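Local structure of five-membered-cyclitol-phosphate synthase (Streptomyces citricolor, 6K96) at residues R6-G11 and F57-D62. The protein belongs to the myo-inositol-1-phosphate synthase family and binds nicotinamide-adenine-dinucleotide in a Rossmann-type domain. Numbering follows the deposited sequence.
Sequences RLAVAG and FVAAFD. With NAD (nicotinamide-adenine-dinucleotide), chain G.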
ATOM      1  N   ARG B   6       8.142  -5.200  43.106  1.00 53.94           N
ATOM      2  CA  ARG B   6       6.901  -5.860  43.571  1.00 54.13           C
ATOM      3  C   ARG B   6       5.708  -5.048  43.008  1.00 52.69           C
ATOM      4  O   ARG B   6       5.430  -3.900  43.479  1.00 52.86           O
ATOM      5  CB  ARG B   6       6.968  -6.017  45.100  1.00 55.72           C
ATOM      6  CG  ARG B   6       8.151  -6.840  45.604  1.00 55.78           C
ATOM      7  CD  ARG B   6       8.433  -6.731  47.097  1.00 56.83           C
ATOM      8  NE  ARG B   6       8.799  -5.380  47.533  1.00 57.84           N
ATOM      9  CZ  ARG B   6      10.036  -4.866  47.671  1.00 59.54           C
ATOM     10  NH1 ARG B   6      11.120  -5.573  47.380  1.00 61.64           N
ATOM     11  NH2 ARG B   6      10.189  -3.612  48.079  1.00 58.30           N
ATOM     12  N   LEU B   7       5.040  -5.598  41.990  1.00 48.53           N
ATOM     13  CA  LEU B   7       4.191  -4.813  41.068  1.00 46.62           C
ATOM     14  C   LEU B   7       2.747  -5.290  41.190  1.00 44.75           C
ATOM     15  O   LEU B   7       2.496  -6.490  41.082  1.00 42.34           O
ATOM     16  CB  LEU B   7       4.717  -4.935  39.634  1.00 46.98           C
ATOM     17  CG  LEU B   7       3.937  -4.149  38.575  1.00 45.92           C
ATOM     18  CD1 LEU B   7       4.205  -2.661  38.682  1.00 45.82           C
ATOM     19  CD2 LEU B   7       4.264  -4.659  37.180  1.00 45.24           C
ATOM     20  N   ALA B   8       1.857  -4.331  41.457  1.00 44.53           N
ATOM     21  CA  ALA B   8       0.415  -4.551  41.683  1.00 44.13           C
ATOM     22  C   ALA B   8      -0.318  -4.021  40.454  1.00 43.00           C
ATOM     23  O   ALA B   8       0.198  -3.059  39.836  1.00 41.53           O
ATOM     24  CB  ALA B   8      -0.036  -3.875  42.943  1.00 44.46           C
ATOM     25  N   VAL B   9      -1.462  -4.615  40.125  1.00 41.38           N
ATOM     26  CA  VAL B   9      -2.117  -4.401  38.814  1.00 40.52           C
ATOM     27  C   VAL B   9      -3.590  -4.158  39.069  1.00 40.21           C
ATOM     28  O   VAL B   9      -4.259  -5.011  39.648  1.00 41.03           O
ATOM     29  CB  VAL B   9      -1.865  -5.622  37.911  1.00 41.16           C
ATOM     30  CG1 VAL B   9      -2.982  -5.842  36.905  1.00 40.71           C
ATOM     31  CG2 VAL B   9      -0.482  -5.550  37.235  1.00 40.64           C
ATOM     32  N   ALA B  10      -4.090  -3.020  38.646  1.00 39.22           N
ATOM     33  CA  ALA B  10      -5.536  -2.778  38.653  1.00 39.02           C
ATOM     34  C   ALA B  10      -5.949  -2.936  37.199  1.00 37.99           C
ATOM     35  O   ALA B  10      -5.643  -2.067  36.409  1.00 37.97           O
ATOM     36  CB  ALA B  10      -5.850  -1.418  39.255  1.00 38.72           C
ATOM     37  N   GLY B  11      -6.536  -4.079  36.878  1.00 38.26           N
ATOM     38  CA  GLY B  11      -6.965  -4.458  35.518  1.00 37.52           C
ATOM     39  C   GLY B  11      -5.963  -5.418  34.880  1.00 36.79           C
ATOM     40  O   GLY B  11      -4.842  -4.980  34.583  1.00 36.22           O
ATOM     41  N   PHE B  57       5.050  -9.903  40.098  1.00 49.63           N
ATOM     42  CA  PHE B  57       3.626  -9.569  40.240  1.00 48.22           C
ATOM     43  C   PHE B  57       3.195 -10.094  41.604  1.00 50.33           C
ATOM     44  O   PHE B  57       3.410 -11.285  41.865  1.00 51.36           O
ATOM     45  CB  PHE B  57       2.852 -10.195  39.087  1.00 48.63           C
ATOM     46  CG  PHE B  57       3.157  -9.557  37.758  1.00 48.02           C
ATOM     47  CD1 PHE B  57       4.296  -9.909  37.048  1.00 47.23           C
ATOM     48  CD2 PHE B  57       2.338  -8.556  37.249  1.00 47.15           C
ATOM     49  CE1 PHE B  57       4.613  -9.279  35.860  1.00 46.08           C
ATOM     50  CE2 PHE B  57       2.624  -7.974  36.028  1.00 46.86           C
ATOM     51  CZ  PHE B  57       3.764  -8.334  35.341  1.00 46.29           C
ATOM     52  N   VAL B  58       2.606  -9.250  42.455  1.00 50.81           N
ATOM     53  CA  VAL B  58       2.320  -9.627  43.873  1.00 50.27           C
ATOM     54  C   VAL B  58       0.811  -9.536  44.115  1.00 50.71           C
ATOM     55  O   VAL B  58       0.287 -10.168  45.071  1.00 50.85           O
ATOM     56  CB  VAL B  58       3.131  -8.746  44.835  1.00 51.21           C
ATOM     57  CG1 VAL B  58       4.624  -9.063  44.706  1.00 51.55           C
ATOM     58  CG2 VAL B  58       2.875  -7.247  44.629  1.00 51.18           C
ATOM     59  N   ALA B  59       0.121  -8.826  43.225  1.00 49.65           N
ATOM     60  CA  ALA B  59      -1.269  -8.382  43.458  1.00 47.97           C
ATOM     61  C   ALA B  59      -1.930  -8.068  42.122  1.00 44.42           C
ATOM     62  O   ALA B  59      -1.275  -7.484  41.246  1.00 42.37           O
ATOM     63  CB  ALA B  59      -1.245  -7.196  44.401  1.00 47.76           C
ATOM     64  N   ALA B  60      -3.206  -8.396  42.033  1.00 43.93           N
ATOM     65  CA  ALA B  60      -4.011  -8.221  40.816  1.00 44.31           C
ATOM     66  C   ALA B  60      -5.473  -8.055  41.213  1.00 45.39           C
ATOM     67  O   ALA B  60      -5.958  -8.838  42.071  1.00 46.60           O
ATOM     68  CB  ALA B  60      -3.817  -9.401  39.892  1.00 44.18           C
ATOM     69  N   PHE B  61      -6.129  -7.087  40.563  1.00 45.08           N
ATOM     70  CA  PHE B  61      -7.524  -6.668  40.812  1.00 44.03           C
ATOM     71  C   PHE B  61      -8.276  -6.566  39.477  1.00 44.77           C
ATOM     72  O   PHE B  61      -7.820  -5.836  38.569  1.00 44.29           O
ATOM     73  CB  PHE B  61      -7.473  -5.348  41.574  1.00 43.23           C
ATOM     74  CG  PHE B  61      -6.670  -5.408  42.850  1.00 42.29           C
ATOM     75  CD1 PHE B  61      -7.140  -6.088  43.960  1.00 42.63           C
ATOM     76  CD2 PHE B  61      -5.461  -4.752  42.955  1.00 41.47           C
ATOM     77  CE1 PHE B  61      -6.393  -6.141  45.127  1.00 42.82           C
ATOM     78  CE2 PHE B  61      -4.719  -4.810  44.122  1.00 41.69           C
ATOM     79  CZ  PHE B  61      -5.178  -5.504  45.205  1.00 41.98           C
ATOM     80  N   ASP B  62      -9.411  -7.263  39.365  1.00 45.40           N
ATOM     81  CA  ASP B  62     -10.301  -7.290  38.168  1.00 44.61           C
ATOM     82  C   ASP B  62     -11.755  -7.468  38.627  1.00 45.84           C
ATOM     83  O   ASP B  62     -11.968  -7.642  39.866  1.00 46.14           O
ATOM     84  CB  ASP B  62      -9.913  -8.430  37.218  1.00 43.67           C
ATOM     85  CG  ASP B  62      -9.936  -8.035  35.751  1.00 43.57           C
ATOM     86  OD1 ASP B  62     -11.044  -7.992  35.166  1.00 42.17           O
ATOM     87  OD2 ASP B  62      -8.834  -7.754  35.196  1.00 43.60           O
TER
HETATM   88  PA  NAD G 400      -8.093  -4.318  28.490  1.00 29.78           P
HETATM   89  O1A NAD G 400      -9.489  -4.035  28.088  1.00 29.76           O
HETATM   90  O2A NAD G 400      -7.442  -5.485  27.798  1.00 30.34           O
HETATM   91  O5B NAD G 400      -7.856  -4.405  30.047  1.00 30.93           O
HETATM   92  C5B NAD G 400      -8.930  -3.867  30.853  1.00 33.59           C
HETATM   93  C4B NAD G 400      -9.084  -4.712  32.090  1.00 35.21           C
HETATM   94  O4B NAD G 400      -9.716  -3.984  33.195  1.00 36.59           O
HETATM   95  C3B NAD G 400      -9.959  -5.949  31.865  1.00 36.05           C
HETATM   96  O3B NAD G 400      -9.336  -7.060  32.496  1.00 36.05           O
HETATM   97  C2B NAD G 400     -11.239  -5.571  32.605  1.00 37.11           C
HETATM   98  O2B NAD G 400     -11.909  -6.785  32.793  1.00 37.92           O
HETATM   99  C1B NAD G 400     -10.608  -4.893  33.825  1.00 37.63           C
HETATM  100  N9A NAD G 400     -11.475  -4.125  34.697  1.00 39.08           N
HETATM  101  C8A NAD G 400     -12.617  -3.483  34.282  1.00 40.23           C
HETATM  102  N7A NAD G 400     -13.181  -2.771  35.231  1.00 41.35           N
HETATM  103  C5A NAD G 400     -12.347  -2.922  36.333  1.00 40.54           C
HETATM  104  C6A NAD G 400     -12.420  -2.398  37.640  1.00 41.38           C
HETATM  105  N6A NAD G 400     -13.386  -1.574  38.031  1.00 40.98           N
HETATM  106  N1A NAD G 400     -11.411  -2.700  38.502  1.00 42.21           N
HETATM  107  C2A NAD G 400     -10.447  -3.534  38.066  1.00 41.28           C
HETATM  108  N3A NAD G 400     -10.295  -4.095  36.869  1.00 40.11           N
HETATM  109  C4A NAD G 400     -11.281  -3.746  36.020  1.00 40.05           C
HETATM  110  O3  NAD G 400      -7.241  -3.018  28.169  1.00 28.66           O
HETATM  111  PN  NAD G 400      -5.703  -2.886  27.718  1.00 27.10           P
HETATM  112  O1N NAD G 400      -4.882  -3.622  28.706  1.00 27.10           O
HETATM  113  O2N NAD G 400      -5.738  -3.202  26.254  1.00 27.21           O
HETATM  114  O5D NAD G 400      -5.473  -1.305  27.939  1.00 27.40           O
HETATM  115  C5D NAD G 400      -5.644  -0.774  29.317  1.00 27.59           C
HETATM  116  C4D NAD G 400      -5.743   0.722  29.265  1.00 27.48           C
HETATM  117  O4D NAD G 400      -4.521   1.321  28.773  1.00 26.98           O
HETATM  118  C3D NAD G 400      -6.870   1.215  28.347  1.00 27.60           C
HETATM  119  O3D NAD G 400      -7.443   2.351  28.958  1.00 28.24           O
HETATM  120  C2D NAD G 400      -6.112   1.724  27.124  1.00 27.35           C
HETATM  121  O2D NAD G 400      -6.710   2.783  26.401  1.00 27.16           O
HETATM  122  C1D NAD G 400      -4.855   2.296  27.776  1.00 27.20           C
HETATM  123  N1N NAD G 400      -3.796   2.493  26.740  1.00 26.92           N
HETATM  124  C2N NAD G 400      -3.473   1.410  25.855  1.00 26.96           C
HETATM  125  C3N NAD G 400      -2.643   1.592  24.762  1.00 26.33           C
HETATM  126  C7N NAD G 400      -2.318   0.386  23.898  1.00 26.37           C
HETATM  127  O7N NAD G 400      -2.685  -0.728  24.248  1.00 26.14           O
HETATM  128  N7N NAD G 400      -1.646   0.587  22.768  1.00 26.09           N
HETATM  129  C4N NAD G 400      -2.161   2.879  24.529  1.00 26.22           C
HETATM  130  C5N NAD G 400      -2.336   3.873  25.485  1.00 26.46           C
HETATM  131  C6N NAD G 400      -3.220   3.689  26.531  1.00 26.73           C
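F57 lies alongside L7 on one face of the sheet, and its ring reaches the first strand twice: CE2 sits 3.9 Å from L7 CD2, while V9 CG2 meets the ring edge close to the ring plane. The ring is directed there by a CG placed anti to the carbonyl carbon (chi1 -69°); F20 of helix 14-31 packs edge-to-face on it and F72 stacks on it. V58 instead points toward the partner strand; its CG1 touches R6 CB, and its backbone N donates to L7 O at 3.1 Å. The bond from V9 N to A59 O is weak, bent to 126° at the hydrogen. On the face away from F57, A59 CB packs on A8 CB at 3.8 Å. V9 O accepts the N-H of F61 and has the CA-H of A60 beside it as a weaker contact. The F61 ring lies on the same face as A8 and A59, against I116 and L120 of helix 111-122, with CD2 3.5 Å from V9 O. F61 O then receives G11 N at 2.8 Å, nearly in line with the C=O, closing the parallel pairing of the first two strands of a Rossmann fold. At the strand end, D62 holds the adenosine ribose of NAD with both carboxylate oxygens: O2B donates to OD1 and O3B to OD2, each at 2.8 Å. The backbone N-H groups of H64 and V12 bind OD1 and OD2 respectively, fixing the carboxylate's orientation. G11 brings its CA to 3.6 Å from adenine N3A. A carboxylate gripping both ribose hydroxyls implies a pocket suited to NAD, as in other NAD-binding Rossmann folds, since a 2'-phosphate there would probably be repelled.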